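Local coordinates for biofilm-associated surface protein (Staphylococcus aureus, PDB 7C7U), which probably mediates staphylococcal biofilm formation as a cell-wall-anchored, calcium-binding surface protein whose switching modulates functional amyloid assembly, at residues N200-T204 with E205-A209. Residues are numbered along the deposited sequence; the frame is centred on the assembly and turned at random.
Sequences NNVST and ENNNA
Ser203 and Glu205 meet where the chain turns at Thr204, whose backbone lies in the helical region (psi -17°) between two extended residues. Farther on, Asn206 takes up a left-handed conformation and begins a type I beta turn that runs to Ala209, closed by Ala209 N to Asn206 O at 3.2 Å. Two waters brace the bends: one donates to both Ser203 O and Glu205 O, lying 2.7 Å from Ser203 O, while the other accepts from Asn207 N and donates a long bond to Thr204 O.

The side chain of Ser203 makes a direct hydrogen bond across the contact. Its OG accepts from Glu205 N at 3.0 Å, with an N-H...O angle of 160°; a side-chain oxygen bound to the N-H two residues ahead defines an ST turn. This turn and the beta turn after it shape the surface loop between helix 193-199 and strand 210-220, an outermost strand of a five-stranded antiparallel sheet. A chi1 of 176° swings the buried hydroxyl away from the backbone N of Ser203 and toward the N-H of Glu205, and OG also bonds Asp370.

Glu205 passes its aliphatic part alongside the same hydroxyl, CB lying 3.4 Å and CG 3.5 Å from Ser203 OG. Beyond CG the chain is extended and carries the carboxylate away from the turn, where OE2 pairs with Lys245 and accepts from Trp251 NE1. Lys245 also binds Asn206 OD1, so one ammonium group ties two successive side chains. From inside the beta turn, Asn207 brings CB to 3.6 Å from Thr204 O.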
ATOM      1  N   ASN A 200     -12.403 -22.528  26.312  1.00 28.70           N
ATOM      2  CA  ASN A 200     -13.187 -23.515  27.035  1.00 32.51           C
ATOM      3  C   ASN A 200     -12.740 -23.690  28.492  1.00 31.31           C
ATOM      4  O   ASN A 200     -13.243 -24.581  29.178  1.00 31.39           O
ATOM      5  CB  ASN A 200     -13.153 -24.839  26.260  1.00 32.39           C
ATOM      6  CG  ASN A 200     -14.033 -24.792  25.017  1.00 34.25           C
ATOM      7  OD1 ASN A 200     -15.095 -24.177  25.038  1.00 36.94           O
ATOM      8  ND2 ASN A 200     -13.595 -25.428  23.929  1.00 34.36           N
ATOM      9  N   ASN A 201     -11.841 -22.841  28.996  1.00 32.18           N
ATOM     10  CA  ASN A 201     -11.426 -22.906  30.404  1.00 33.87           C
ATOM     11  C   ASN A 201     -11.378 -21.505  31.009  1.00 28.19           C
ATOM     12  O   ASN A 201     -10.389 -21.098  31.615  1.00 31.94           O
ATOM     13  CB  ASN A 201     -10.084 -23.622  30.539  1.00 33.97           C
ATOM     14  CG  ASN A 201      -9.566 -23.662  31.975  1.00 40.69           C
ATOM     15  OD1 ASN A 201     -10.338 -23.849  32.926  1.00 41.93           O
ATOM     16  ND2 ASN A 201      -8.252 -23.453  32.143  1.00 38.44           N
ATOM     17  N   VAL A 202     -12.473 -20.752  30.865  1.00 28.42           N
ATOM     18  CA  VAL A 202     -12.508 -19.357  31.306  1.00 26.93           C
ATOM     19  C   VAL A 202     -12.396 -19.254  32.827  1.00 34.28           C
ATOM     20  O   VAL A 202     -12.954 -20.068  33.581  1.00 29.46           O
ATOM     21  CB  VAL A 202     -13.791 -18.679  30.784  1.00 29.51           C
ATOM     22  CG1 VAL A 202     -14.132 -17.401  31.565  1.00 24.07           C
ATOM     23  CG2 VAL A 202     -13.639 -18.358  29.262  1.00 31.55           C
ATOM     24  N   SER A 203     -11.646 -18.257  33.283  1.00 27.82           N
ATOM     25  CA  SER A 203     -11.451 -18.003  34.705  1.00 31.42           C
ATOM     26  C   SER A 203     -12.731 -17.481  35.350  1.00 28.89           C
ATOM     27  O   SER A 203     -13.547 -16.805  34.710  1.00 29.06           O
ATOM     28  CB  SER A 203     -10.333 -16.966  34.882  1.00 31.95           C
ATOM     29  OG  SER A 203     -10.141 -16.591  36.229  1.00 28.12           O
ATOM     30  N   THR A 204     -12.892 -17.760  36.651  1.00 29.97           N
ATOM     31  CA  THR A 204     -13.987 -17.133  37.374  1.00 31.53           C
ATOM     32  C   THR A 204     -13.688 -15.682  37.714  1.00 31.37           C
ATOM     33  O   THR A 204     -14.619 -14.935  38.042  1.00 31.62           O
ATOM     34  CB  THR A 204     -14.304 -17.897  38.670  1.00 34.31           C
ATOM     35  OG1 THR A 204     -13.150 -17.901  39.516  1.00 32.98           O
ATOM     36  CG2 THR A 204     -14.695 -19.335  38.350  1.00 33.08           C
ATOM     37  N   GLU A 205     -12.423 -15.272  37.648  1.00 32.24           N
ATOM     38  CA  GLU A 205     -12.033 -13.928  38.071  1.00 33.33           C
ATOM     39  C   GLU A 205     -12.532 -12.897  37.077  1.00 30.92           C
ATOM     40  O   GLU A 205     -12.230 -12.988  35.883  1.00 31.17           O
ATOM     41  CB  GLU A 205     -10.517 -13.798  38.168  1.00 31.78           C
ATOM     42  CG  GLU A 205      -9.868 -14.726  39.153  1.00 37.97           C
ATOM     43  CD  GLU A 205      -8.505 -14.262  39.582  1.00 30.56           C
ATOM     44  OE1 GLU A 205      -7.714 -15.134  39.977  1.00 36.34           O
ATOM     45  OE2 GLU A 205      -8.196 -13.056  39.467  1.00 35.16           O
ATOM     46  N   ASN A 206     -13.255 -11.896  37.585  1.00 26.32           N
ATOM     47  CA  ASN A 206     -13.715 -10.739  36.819  1.00 31.40           C
ATOM     48  C   ASN A 206     -14.369 -11.180  35.520  1.00 35.51           C
ATOM     49  O   ASN A 206     -14.047 -10.722  34.410  1.00 25.88           O
ATOM     50  CB  ASN A 206     -12.560  -9.794  36.542  1.00 27.18           C
ATOM     51  CG  ASN A 206     -11.940  -9.283  37.797  1.00 31.53           C
ATOM     52  OD1 ASN A 206     -10.952  -9.832  38.274  1.00 29.42           O
ATOM     53  ND2 ASN A 206     -12.549  -8.262  38.384  1.00 33.13           N
ATOM     54  N   ASN A 207     -15.339 -12.061  35.699  1.00 27.48           N
ATOM     55  CA  ASN A 207     -15.928 -12.830  34.623  1.00 27.81           C
ATOM     56  C   ASN A 207     -16.824 -11.969  33.763  1.00 26.24           C
ATOM     57  O   ASN A 207     -17.036 -12.280  32.588  1.00 27.19           O
ATOM     58  CB  ASN A 207     -16.715 -14.000  35.231  1.00 31.70           C
ATOM     59  CG  ASN A 207     -17.132 -15.017  34.206  1.00 32.42           C
ATOM     60  OD1 ASN A 207     -16.362 -15.903  33.852  1.00 31.19           O
ATOM     61  ND2 ASN A 207     -18.361 -14.891  33.715  1.00 31.90           N
ATOM     62  N   ASN A 208     -17.360 -10.888  34.319  1.00 26.15           N
ATOM     63  CA  ASN A 208     -18.181  -9.972  33.531  1.00 30.94           C
ATOM     64  C   ASN A 208     -17.478  -8.654  33.193  1.00 29.97           C
ATOM     65  O   ASN A 208     -18.138  -7.718  32.728  1.00 30.15           O
ATOM     66  CB  ASN A 208     -19.503  -9.688  34.247  1.00 36.18           C
ATOM     67  CG  ASN A 208     -20.569  -9.168  33.298  1.00 40.44           C
ATOM     68  OD1 ASN A 208     -20.801  -9.735  32.225  1.00 42.29           O
ATOM     69  ND2 ASN A 208     -21.180  -8.046  33.658  1.00 45.09           N
ATOM     70  N   ALA A 209     -16.159  -8.556  33.402  1.00 27.65           N
ATOM     71  CA  ALA A 209     -15.462  -7.278  33.226  1.00 28.82           C
ATOM     72  C   ALA A 209     -15.360  -6.861  31.755  1.00 26.82           C
ATOM     73  O   ALA A 209     -15.474  -5.674  31.424  1.00 25.13           O
ATOM     74  CB  ALA A 209     -14.056  -7.358  33.832  1.00 27.29           C
TER
HETATM   75  O   HOH W   1     -12.827 -14.419  33.600  1.00 25.72           O
HETATM   76  O   HOH W   2     -16.611 -12.327  38.325  1.00 40.16           O